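Local coordinates for probable branched-chain amino acid ABC transporter, amino acid binding protein (Thermus thermophilus, PDB 3LKB) that binds valine and probably hands branched-chain amino acids to a membrane-embedded ABC transporter for uptake into the cell, at residues 33-38 against 47-52; 68-71 against 75-78; 109-112 against 118-121; 301-306 against 325-330. The protein carries 2 engineered substitutions. One frame throughout, in Å; residues are numbered along the deposited sequence.

Contact 1 of 4, residues 33-38 against 47-52; sequences DYCKWA and VVFNCV
Cys35 on helix 21-41 pushes its sulfur between Phe49 and Cys51 of strand 47-55, within the beta-alpha-beta unit formed by strand 6-14, this helix and this strand. The two short segments run nearly antiparallel, at 159°, with their axes 8.2 Å apart at closest approach. Carbon and sulfur do all of the touching. With SG anti to the backbone N (chi1 -170°), the thiol reaches across toward the strand, where its SG lies a tight 3.2 Å from Phe49 CB and 3.7 Å from Cys51 CB. Phe49 and Cys51 are two positions apart on the strand, so both turn toward the helix and the sulfur touches both CB atoms. The sulfur also meets the Phe49 ring obliquely, 5.0 Å from its centroid. One turn further along the helix, Ala38 CB rests 3.9 Å from Phe49 CD2. Leu10 of strand 6-14 touches Cys35 as well, and Asn39, just past segment 33-38, accepts a hydrogen bond from Phe49 N at its OD1. Within the strand, Val47 CG1 covers one face of the Phe49 ring, 4.0 Å above the plane and over its centre.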
loop_
_atom_site.group_PDB
_atom_site.type_symbol
_atom_site.label_atom_id
_atom_site.label_comp_id
_atom_site.label_asym_id
_atom_site.label_seq_id
_atom_site.Cartn_x
_atom_site.Cartn_y
_atom_site.Cartn_z
ATOM N N ASP A 33 10.341 -11.464 -3.538
ATOM C CA ASP A 33 11.786 -11.312 -3.721
ATOM C C ASP A 33 12.613 -12.581 -3.462
ATOM O O ASP A 33 13.495 -12.930 -4.258
ATOM C CB ASP A 33 12.329 -10.126 -2.902
ATOM C CG ASP A 33 11.868 -8.811 -3.476
ATOM O OD1 ASP A 33 11.246 -8.886 -4.557
ATOM O OD2 ASP A 33 12.075 -7.736 -2.867
ATOM N N TYR A 34 12.301 -13.227 -2.372
ATOM C CA TYR A 34 13.019 -14.426 -1.992
ATOM C C TYR A 34 12.808 -15.530 -3.023
ATOM O O TYR A 34 13.742 -16.250 -3.399
ATOM C CB TYR A 34 12.529 -14.884 -0.634
ATOM C CG TYR A 34 13.479 -15.901 -0.093
ATOM C CD1 TYR A 34 14.659 -15.474 0.440
ATOM C CD2 TYR A 34 13.153 -17.240 -0.175
ATOM C CE1 TYR A 34 15.571 -16.383 0.901
ATOM C CE2 TYR A 34 14.068 -18.162 0.274
ATOM C CZ TYR A 34 15.260 -17.729 0.799
ATOM O OH TYR A 34 16.174 -18.649 1.222
ATOM N N CYS A 35 11.548 -15.654 -3.464
ATOM C CA CYS A 35 11.203 -16.651 -4.446
ATOM C C CYS A 35 11.962 -16.395 -5.740
ATOM O O CYS A 35 12.379 -17.334 -6.437
ATOM C CB CYS A 35 9.709 -16.646 -4.707
ATOM S SG CYS A 35 9.116 -18.043 -5.711
ATOM N N LYS A 36 12.147 -15.095 -6.020
ATOM C CA LYS A 36 12.874 -14.617 -7.188
ATOM C C LYS A 36 14.333 -15.001 -7.071
ATOM O O LYS A 36 14.950 -15.503 -8.008
ATOM C CB LYS A 36 12.762 -13.099 -7.261
ATOM C CG LYS A 36 12.818 -12.550 -8.675
ATOM C CD LYS A 36 11.657 -11.613 -8.966
ATOM C CE LYS A 36 10.364 -12.384 -9.159
ATOM N NZ LYS A 36 9.231 -11.477 -9.513
ATOM N N TRP A 37 14.906 -14.733 -5.875
ATOM C CA TRP A 37 16.264 -15.143 -5.516
ATOM C C TRP A 37 16.470 -16.680 -5.518
ATOM O O TRP A 37 17.483 -17.155 -5.976
ATOM C CB TRP A 37 16.676 -14.535 -4.163
ATOM C CG TRP A 37 18.151 -14.571 -3.853
ATOM C CD1 TRP A 37 19.120 -13.702 -4.320
ATOM C CD2 TRP A 37 18.819 -15.455 -2.958
ATOM N NE1 TRP A 37 20.355 -14.011 -3.775
ATOM C CE2 TRP A 37 20.194 -15.093 -2.946
ATOM C CE3 TRP A 37 18.398 -16.530 -2.174
ATOM C CZ2 TRP A 37 21.151 -15.791 -2.198
ATOM C CZ3 TRP A 37 19.366 -17.230 -1.399
ATOM C CH2 TRP A 37 20.724 -16.856 -1.424
ATOM N N ALA A 38 15.496 -17.453 -5.044
ATOM C CA ALA A 38 15.572 -18.919 -5.183
ATOM C C ALA A 38 15.839 -19.353 -6.628
ATOM O O ALA A 38 16.668 -20.220 -6.869
ATOM C CB ALA A 38 14.313 -19.587 -4.651
ATOM N N VAL A 47 14.017 -27.207 -9.901
ATOM C CA VAL A 47 12.712 -26.607 -9.643
ATOM C C VAL A 47 12.696 -25.132 -10.040
ATOM O O VAL A 47 13.537 -24.349 -9.590
ATOM C CB VAL A 47 12.360 -26.715 -8.154
ATOM C CG1 VAL A 47 11.130 -25.866 -7.812
ATOM C CG2 VAL A 47 12.136 -28.128 -7.774
ATOM N N VAL A 48 11.768 -24.725 -10.890
ATOM C CA VAL A 48 11.572 -23.265 -11.017
ATOM C C VAL A 48 10.322 -22.854 -10.259
ATOM O O VAL A 48 9.262 -23.475 -10.408
ATOM C CB VAL A 48 11.704 -22.698 -12.482
ATOM C CG1 VAL A 48 12.424 -23.686 -13.368
ATOM C CG2 VAL A 48 10.371 -22.352 -13.102
ATOM N N PHE A 49 10.473 -21.873 -9.374
ATOM C CA PHE A 49 9.330 -21.398 -8.614
ATOM C C PHE A 49 8.492 -20.448 -9.453
ATOM O O PHE A 49 8.998 -19.501 -10.051
ATOM C CB PHE A 49 9.718 -20.767 -7.269
ATOM C CG PHE A 49 10.283 -21.764 -6.272
ATOM C CD1 PHE A 49 9.439 -22.534 -5.472
ATOM C CD2 PHE A 49 11.656 -21.942 -6.152
ATOM C CE1 PHE A 49 9.954 -23.453 -4.565
ATOM C CE2 PHE A 49 12.192 -22.864 -5.247
ATOM C CZ PHE A 49 11.352 -23.621 -4.452
ATOM N N ASN A 50 7.214 -20.763 -9.525
ATOM C CA ASN A 50 6.222 -19.834 -9.974
ATOM C C ASN A 50 5.710 -19.041 -8.728
ATOM O O ASN A 50 5.115 -19.581 -7.772
ATOM C CB ASN A 50 5.110 -20.624 -10.667
ATOM C CG ASN A 50 4.004 -19.755 -11.144
ATOM O OD1 ASN A 50 4.270 -18.707 -11.692
ATOM N ND2 ASN A 50 2.743 -20.175 -10.937
ATOM N N CYS A 51 5.987 -17.754 -8.740
ATOM C CA CYS A 51 5.730 -16.921 -7.586
ATOM C C CYS A 51 4.374 -16.239 -7.683
ATOM O O CYS A 51 4.193 -15.385 -8.510
ATOM C CB CYS A 51 6.769 -15.839 -7.494
ATOM S SG CYS A 51 6.354 -14.811 -6.050
ATOM N N VAL A 52 3.427 -16.627 -6.848
ATOM C CA VAL A 52 2.133 -16.032 -6.896
ATOM C C VAL A 52 1.829 -15.312 -5.584
ATOM O O VAL A 52 1.692 -15.935 -4.523
ATOM C CB VAL A 52 1.074 -17.041 -7.267
ATOM C CG1 VAL A 52 -0.277 -16.382 -7.261
ATOM C CG2 VAL A 52 1.419 -17.656 -8.651
#

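Contact 2 of 4, residues 68-71 against 75-78; sequences EEAV and KIPV
The C-terminal end of helix 60-72 and the turn that leads out of it bring Ala70 and Val71 against Lys75 and Ile76. Lys75 is the first residue to leave helical geometry, and it does so with left-handed backbone angles (phi 52°), which swing the chain away from the helix axis. Two weak backbone hydrogen bonds hold the turn to carbonyls of the last helical turn. Ile76 N donates to Ala70 O at 3.5 Å, long but nearly straight, with 169° at the hydrogen. Lys75 N donates to Val71 O at 3.3 Å, a shorter bond but a strongly bent one. Val71 O also receives the CA-H of Lys75, with CA 3.4 Å from the oxygen.

The side chain of Ile76 closes over the same helix end. Its CG1 lies between the backbone N and the carbonyl carbon (chi1 60°), which turns CG1 and CG2 to the same carbonyl: both branches come up to Ala70 O from one side, CG1 at 3.7 Å and CG2 at 3.6 Å. Carbon thus covers one side of the oxygen that the Ile76 amide weakly bonds. Ala70 CB stands 4.2 Å from Ile76 CG2 and completes the apolar part of the join. Lys75 sets out from its CA away from the helical segment, but NZ returns to a hydrogen bond with Asp72 O.

Ala70 and Ile76 both pack on Phe11 of strand 6-14, and Ile76 touches Thr9 there; Pro77 and Val78 then lean on Val316 of helix 313-321 as the chain enters strand 79-81.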
loop_
_atom_site.group_PDB
_atom_site.type_symbol
_atom_site.label_atom_id
_atom_site.label_comp_id
_atom_site.label_asym_id
_atom_site.label_seq_id
_atom_site.Cartn_x
_atom_site.Cartn_y
_atom_site.Cartn_z
ATOM N N GLU A 68 -8.535 -21.337 -2.917
ATOM C CA GLU A 68 -9.187 -22.404 -3.690
ATOM C C GLU A 68 -8.612 -22.510 -5.091
ATOM O O GLU A 68 -8.309 -23.616 -5.521
ATOM C CB GLU A 68 -10.701 -22.293 -3.715
ATOM C CG GLU A 68 -11.301 -22.707 -2.390
ATOM C CD GLU A 68 -12.745 -22.240 -2.198
ATOM O OE1 GLU A 68 -13.233 -21.310 -2.922
ATOM O OE2 GLU A 68 -13.391 -22.806 -1.286
ATOM N N GLU A 69 -8.430 -21.359 -5.750
ATOM C CA GLU A 69 -7.781 -21.277 -7.055
ATOM C C GLU A 69 -6.401 -21.870 -6.956
ATOM O O GLU A 69 -6.064 -22.733 -7.763
ATOM C CB GLU A 69 -7.685 -19.844 -7.586
ATOM C CG GLU A 69 -6.587 -19.645 -8.675
ATOM C CD GLU A 69 -6.120 -18.175 -8.841
ATOM O OE1 GLU A 69 -5.606 -17.569 -7.850
ATOM O OE2 GLU A 69 -6.248 -17.646 -9.964
ATOM N N ALA A 70 -5.629 -21.438 -5.961
ATOM C CA ALA A 70 -4.272 -21.923 -5.785
ATOM C C ALA A 70 -4.192 -23.431 -5.473
ATOM O O ALA A 70 -3.194 -24.045 -5.801
ATOM C CB ALA A 70 -3.537 -21.114 -4.722
ATOM N N VAL A 71 -5.196 -24.018 -4.824
ATOM C CA VAL A 71 -5.097 -25.448 -4.566
ATOM C C VAL A 71 -5.469 -26.207 -5.851
ATOM O O VAL A 71 -4.739 -27.140 -6.281
ATOM C CB VAL A 71 -5.890 -25.949 -3.261
ATOM C CG1 VAL A 71 -7.271 -25.322 -3.167
ATOM C CG2 VAL A 71 -6.057 -27.456 -3.262
ATOM N N LYS A 75 -1.852 -26.435 -7.663
ATOM C CA LYS A 75 -1.417 -27.666 -6.953
ATOM C C LYS A 75 -0.421 -27.389 -5.844
ATOM O O LYS A 75 0.539 -28.158 -5.665
ATOM C CB LYS A 75 -0.751 -28.676 -7.912
ATOM C CG LYS A 75 -1.429 -28.898 -9.242
ATOM C CD LYS A 75 -2.767 -29.580 -9.105
ATOM C CE LYS A 75 -3.606 -29.277 -10.335
ATOM N NZ LYS A 75 -4.899 -30.002 -10.272
ATOM N N ILE A 76 -0.618 -26.304 -5.105
ATOM C CA ILE A 76 0.354 -25.914 -4.083
ATOM C C ILE A 76 0.620 -26.999 -3.036
ATOM O O ILE A 76 -0.306 -27.574 -2.495
ATOM C CB ILE A 76 -0.003 -24.549 -3.370
ATOM C CG1 ILE A 76 -1.371 -24.592 -2.664
ATOM C CG2 ILE A 76 0.028 -23.386 -4.366
ATOM C CD1 ILE A 76 -1.600 -23.426 -1.739
ATOM N N PRO A 77 1.896 -27.254 -2.736
ATOM C CA PRO A 77 2.307 -28.130 -1.657
ATOM C C PRO A 77 2.431 -27.450 -0.275
ATOM O O PRO A 77 2.606 -28.151 0.740
ATOM C CB PRO A 77 3.689 -28.624 -2.143
ATOM C CG PRO A 77 4.225 -27.439 -2.912
ATOM C CD PRO A 77 3.037 -26.829 -3.569
ATOM N N VAL A 78 2.344 -26.112 -0.262
ATOM C CA VAL A 78 2.415 -25.226 0.943
ATOM C C VAL A 78 1.583 -23.971 0.663
ATOM O O VAL A 78 1.439 -23.594 -0.493
ATOM C CB VAL A 78 3.844 -24.630 1.214
ATOM C CG1 VAL A 78 3.999 -24.177 2.722
ATOM C CG2 VAL A 78 4.917 -25.579 0.853
#

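Contact 3 of 4, residues 109-112 against 118-121; sequences ELID and YIFL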
loop_
_atom_site.group_PDB
_atom_site.type_symbol
_atom_site.label_atom_id
_atom_site.label_comp_id
_atom_site.label_asym_id
_atom_site.label_seq_id
_atom_site.Cartn_x
_atom_site.Cartn_y
_atom_site.Cartn_z
ATOM N N GLU A 109 -4.001 -19.644 18.743
ATOM C CA GLU A 109 -5.204 -20.408 18.453
ATOM C C GLU A 109 -5.095 -21.205 17.134
ATOM O O GLU A 109 -5.736 -22.257 16.951
ATOM C CB GLU A 109 -6.428 -19.449 18.479
ATOM C CG GLU A 109 -7.798 -20.093 18.228
ATOM C CD GLU A 109 -8.082 -21.276 19.170
ATOM O OE1 GLU A 109 -7.648 -21.226 20.371
ATOM O OE2 GLU A 109 -8.752 -22.244 18.716
ATOM N N LEU A 110 -4.273 -20.706 16.220
ATOM C CA LEU A 110 -4.063 -21.370 14.942
ATOM C C LEU A 110 -3.434 -22.743 15.070
ATOM O O LEU A 110 -3.742 -23.595 14.257
ATOM C CB LEU A 110 -3.200 -20.520 14.006
ATOM C CG LEU A 110 -3.745 -19.136 13.626
ATOM C CD1 LEU A 110 -2.839 -18.451 12.571
ATOM C CD2 LEU A 110 -5.215 -19.192 13.181
ATOM N N ILE A 111 -2.550 -22.942 16.050
ATOM C CA ILE A 111 -1.901 -24.240 16.242
ATOM C C ILE A 111 -2.528 -25.024 17.420
ATOM O O ILE A 111 -1.985 -26.021 17.844
ATOM C CB ILE A 111 -0.343 -24.155 16.335
ATOM C CG1 ILE A 111 0.130 -23.083 17.300
ATOM C CG2 ILE A 111 0.261 -23.756 14.986
ATOM C CD1 ILE A 111 0.603 -23.532 18.574
ATOM N N ASP A 112 -3.671 -24.550 17.924
ATOM C CA ASP A 112 -4.449 -25.258 18.951
ATOM C C ASP A 112 -5.568 -26.049 18.287
ATOM O O ASP A 112 -5.971 -25.703 17.201
ATOM C CB ASP A 112 -5.057 -24.288 19.954
ATOM C CG ASP A 112 -4.041 -23.779 20.976
ATOM O OD1 ASP A 112 -2.863 -24.244 21.025
ATOM O OD2 ASP A 112 -4.443 -22.874 21.733
ATOM N N TYR A 118 -1.565 -29.105 10.448
ATOM C CA TYR A 118 -0.793 -28.563 9.300
ATOM C C TYR A 118 -0.403 -27.085 9.334
ATOM O O TYR A 118 0.023 -26.544 8.323
ATOM C CB TYR A 118 -1.533 -28.839 7.992
ATOM C CG TYR A 118 -1.748 -30.307 7.831
ATOM C CD1 TYR A 118 -2.975 -30.885 8.176
ATOM C CD2 TYR A 118 -0.694 -31.139 7.443
ATOM C CE1 TYR A 118 -3.161 -32.231 8.081
ATOM C CE2 TYR A 118 -0.844 -32.493 7.354
ATOM C CZ TYR A 118 -2.099 -33.038 7.665
ATOM O OH TYR A 118 -2.308 -34.388 7.540
ATOM N N ILE A 119 -0.522 -26.433 10.487
ATOM C CA ILE A 119 -0.244 -25.002 10.549
ATOM C C ILE A 119 1.007 -24.770 11.344
ATOM O O ILE A 119 1.117 -25.268 12.471
ATOM C CB ILE A 119 -1.418 -24.310 11.207
ATOM C CG1 ILE A 119 -2.669 -24.554 10.325
ATOM C CG2 ILE A 119 -1.082 -22.820 11.491
ATOM C CD1 ILE A 119 -3.960 -24.094 10.950
ATOM N N PHE A 120 1.971 -24.043 10.781
ATOM C CA PHE A 120 3.238 -23.847 11.485
ATOM C C PHE A 120 3.583 -22.395 11.614
ATOM O O PHE A 120 3.740 -21.716 10.626
ATOM C CB PHE A 120 4.385 -24.602 10.799
ATOM C CG PHE A 120 4.190 -26.072 10.779
ATOM C CD1 PHE A 120 3.461 -26.678 9.754
ATOM C CD2 PHE A 120 4.689 -26.852 11.802
ATOM C CE1 PHE A 120 3.227 -28.053 9.781
ATOM C CE2 PHE A 120 4.503 -28.230 11.821
ATOM C CZ PHE A 120 3.770 -28.835 10.809
ATOM N N LEU A 121 3.696 -21.937 12.866
ATOM C CA LEU A 121 4.027 -20.570 13.212
ATOM C C LEU A 121 5.540 -20.392 13.123
ATOM O O LEU A 121 6.276 -21.161 13.745
ATOM C CB LEU A 121 3.547 -20.307 14.635
ATOM C CG LEU A 121 2.219 -19.582 14.772
ATOM C CD1 LEU A 121 1.261 -19.921 13.665
ATOM C CD2 LEU A 121 1.570 -19.784 16.116
#
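Ile119 lays its whole side chain against Leu110 and Ile111, in the long connection between strand 101-103 and strand 121-123. Its CB lies 3.9 Å from Leu110 O. From there CG1, anti to the carbonyl carbon (chi1 -62°), carries the longer branch across the front of that oxygen, and the tip, CD1, ends 3.4 Å from Leu110 O. The other branch, CG2, touches both Leu110 CB at 4.0 Å and Ile111 CG2 at 3.9 Å. Ile111 answers with its own methyl: its CG2 presses to 3.1 Å from Ile119 O, a short carbon-oxygen approach. Two residues on, Leu121 meets Ile111 at a slant, its CD2 3.8 Å from Ile111 CG1. Pro103 of strand 101-103 touches Leu110, Ile119 and Leu121, and Lys91 of helix 84-97 lies against Ile119. An alanine in place of Ile119 removes both branches and would probably open a gap beside Leu110 CB and the CG2 methyl of Ile111, leaving the two connecting segments less firmly seated on each other. With no polar bond between the segments, their fit depends on the shape of branched aliphatic groups packed around two backbone carbonyls.

Contact 4 of 4, residues 301-306 against 325-330; sequences IRRAQE and GPNAFK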
loop_
_atom_site.group_PDB
_atom_site.type_symbol
_atom_site.label_atom_id
_atom_site.label_comp_id
_atom_site.label_asym_id
_atom_site.label_seq_id
_atom_site.Cartn_x
_atom_site.Cartn_y
_atom_site.Cartn_z
ATOM N N ILE A 301 10.684 -27.425 0.730
ATOM C CA ILE A 301 10.655 -27.907 -0.648
ATOM C C ILE A 301 11.989 -28.553 -1.068
ATOM O O ILE A 301 12.012 -29.561 -1.707
ATOM C CB ILE A 301 10.233 -26.791 -1.700
ATOM C CG1 ILE A 301 8.797 -26.320 -1.573
ATOM C CG2 ILE A 301 10.497 -27.204 -3.067
ATOM C CD1 ILE A 301 8.191 -26.777 -0.452
ATOM N N ARG A 302 13.077 -27.941 -0.679
ATOM C CA ARG A 302 14.393 -28.438 -0.951
ATOM C C ARG A 302 14.661 -29.763 -0.260
ATOM O O ARG A 302 15.157 -30.654 -0.848
ATOM C CB ARG A 302 15.485 -27.410 -0.606
ATOM C CG ARG A 302 16.837 -27.795 -1.057
ATOM C CD ARG A 302 17.939 -27.016 -0.472
ATOM N NE ARG A 302 18.051 -27.254 0.919
ATOM C CZ ARG A 302 18.734 -28.224 1.483
ATOM N NH1 ARG A 302 19.428 -29.068 0.779
ATOM N NH2 ARG A 302 18.706 -28.323 2.762
ATOM N N ARG A 303 14.300 -29.853 0.996
ATOM C CA ARG A 303 14.403 -31.076 1.730
ATOM C C ARG A 303 13.495 -32.153 1.196
ATOM O O ARG A 303 13.881 -33.259 1.059
ATOM C CB ARG A 303 14.227 -30.851 3.207
ATOM C CG ARG A 303 15.406 -30.267 3.853
ATOM C CD ARG A 303 15.011 -29.522 4.999
ATOM N NE ARG A 303 16.048 -28.794 5.660
ATOM C CZ ARG A 303 16.257 -28.855 6.945
ATOM N NH1 ARG A 303 15.555 -29.681 7.618
ATOM N NH2 ARG A 303 17.155 -28.127 7.507
ATOM N N ALA A 304 12.294 -31.794 0.843
ATOM C CA ALA A 304 11.452 -32.726 0.119
ATOM C C ALA A 304 12.141 -33.274 -1.165
ATOM O O ALA A 304 11.990 -34.463 -1.485
ATOM C CB ALA A 304 10.045 -32.096 -0.198
ATOM N N GLN A 305 12.895 -32.443 -1.892
ATOM C CA GLN A 305 13.452 -32.934 -3.154
ATOM C C GLN A 305 14.589 -33.870 -2.925
ATOM O O GLN A 305 14.740 -34.858 -3.641
ATOM C CB GLN A 305 13.949 -31.814 -4.039
ATOM C CG GLN A 305 12.966 -31.485 -5.100
ATOM C CD GLN A 305 13.245 -32.134 -6.443
ATOM O OE1 GLN A 305 12.386 -32.843 -6.990
ATOM N NE2 GLN A 305 14.411 -31.847 -7.005
ATOM N N GLU A 306 15.411 -33.515 -1.953
ATOM C CA GLU A 306 16.541 -34.308 -1.576
ATOM C C GLU A 306 16.094 -35.687 -1.060
ATOM O O GLU A 306 16.615 -36.689 -1.504
ATOM C CB GLU A 306 17.357 -33.521 -0.553
ATOM C CG GLU A 306 18.109 -34.339 0.516
ATOM C CD GLU A 306 18.132 -33.614 1.891
ATOM O OE1 GLU A 306 17.068 -33.628 2.602
ATOM O OE2 GLU A 306 19.220 -33.040 2.232
ATOM N N GLY A 325 16.574 -30.439 15.938
ATOM C CA GLY A 325 17.925 -30.805 16.403
ATOM C C GLY A 325 19.008 -30.220 15.519
ATOM O O GLY A 325 18.955 -29.058 15.153
ATOM N N PRO A 326 20.027 -31.016 15.205
ATOM C CA PRO A 326 21.094 -30.666 14.256
ATOM C C PRO A 326 20.550 -30.501 12.831
ATOM O O PRO A 326 21.277 -30.071 11.947
ATOM C CB PRO A 326 22.011 -31.922 14.254
ATOM C CG PRO A 326 21.567 -32.757 15.386
ATOM C CD PRO A 326 20.211 -32.341 15.823
ATOM N N ASN A 327 19.300 -30.892 12.608
ATOM C CA ASN A 327 18.662 -30.768 11.296
ATOM C C ASN A 327 17.707 -29.544 11.287
ATOM O O ASN A 327 16.810 -29.433 10.447
ATOM C CB ASN A 327 17.912 -32.072 10.988
ATOM C CG ASN A 327 17.554 -32.232 9.506
ATOM O OD1 ASN A 327 16.417 -32.634 9.153
ATOM N ND2 ASN A 327 18.495 -31.911 8.638
ATOM N N ALA A 328 17.924 -28.627 12.224
ATOM C CA ALA A 328 17.128 -27.419 12.297
ATOM C C ALA A 328 17.536 -26.449 11.186
ATOM O O ALA A 328 18.613 -26.574 10.602
ATOM C CB ALA A 328 17.269 -26.742 13.659
ATOM N N PHE A 329 16.666 -25.485 10.911
ATOM C CA PHE A 329 16.935 -24.517 9.890
ATOM C C PHE A 329 17.412 -23.226 10.577
ATOM O O PHE A 329 16.741 -22.664 11.455
ATOM C CB PHE A 329 15.676 -24.344 9.004
ATOM C CG PHE A 329 15.832 -23.366 7.888
ATOM C CD1 PHE A 329 16.943 -23.407 7.041
ATOM C CD2 PHE A 329 14.837 -22.421 7.653
ATOM C CE1 PHE A 329 17.090 -22.481 5.992
ATOM C CE2 PHE A 329 14.946 -21.488 6.615
ATOM C CZ PHE A 329 16.082 -21.515 5.784
ATOM N N LYS A 330 18.614 -22.798 10.214
ATOM C CA LYS A 330 19.174 -21.621 10.810
ATOM C C LYS A 330 19.489 -20.559 9.766
ATOM O O LYS A 330 20.632 -20.336 9.433
ATOM C CB LYS A 330 20.387 -21.978 11.671
ATOM C CG LYS A 330 21.188 -23.205 11.208
ATOM C CD LYS A 330 22.053 -22.990 9.901
ATOM C CE LYS A 330 23.457 -23.703 9.942
ATOM N NZ LYS A 330 24.576 -22.781 10.390
#
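The nearest CA atoms, those of Arg303 and Asn327, are 10.5 Å apart, and a long side chain has to bridge segment 301-306 of helix 285-308 and loop 325-330. Arg303 does so with a chain extended from CG to NE, which carries the guanidinium out to the loop. There it grips a single atom end-on: NH1 donates to Asn327 O at 3.1 Å and NH2 to the same oxygen at 3.2 Å. The acceptor lies in the guanidinium plane for both bonds, but the two donors meet the carbonyl differently. NH1 is tilted only 15° from the carbonyl plane, whereas NH2 stands well above it, 55° out. One backbone oxygen is therefore held by two N-H groups that share a charge. Ala328 O lies farther along the same edge, 3.8 Å from NH2, and Phe329 CB comes to 4.3 Å from that nitrogen.

The loop presents this oxygen from a tight turn, in which Ala328 N donates to Gly325 O. On the arginine side, NE makes a salt bridge to Glu299 OE2, one helical turn earlier, which probably steadies the guanidinium. A leucine in place of Arg303 removes both donors and would probably leave Asn327 O without these partners and Glu299 without part of its positive counter-charge.

Arg303 also touches Ala319 of helix 313-321, the helix just ahead of the loop. Phe329 rests on Ala295 and Glu299, and Asn327 on Arg307, so the loop lies along helix 285-308; the Phe329 backbone also bonds to Ile343.

In the fold
Helix 285-308 ties three of the contacts together. Ile301, in contact 4, touches contact 1 through its CG2, 3.9 Å from Phe49 CZ, and contact 2 through its CD1, 3.7 Å from Val78 CG2. Contacts 1 and 2 follow in series along strand 47-55 and helix 60-72, their centres 15 Å apart, without touching each other. Contact 3 stands apart from this cluster, its nearest atoms about 7 Å from contact 2 and about 11 Å from contact 4, but it lies near the ligand: the side chain of Leu110 is about 7 Å from the bound valine. The sodium ion lies about 9 Å from the Leu121 side chain and about 8 Å from that of Ala328.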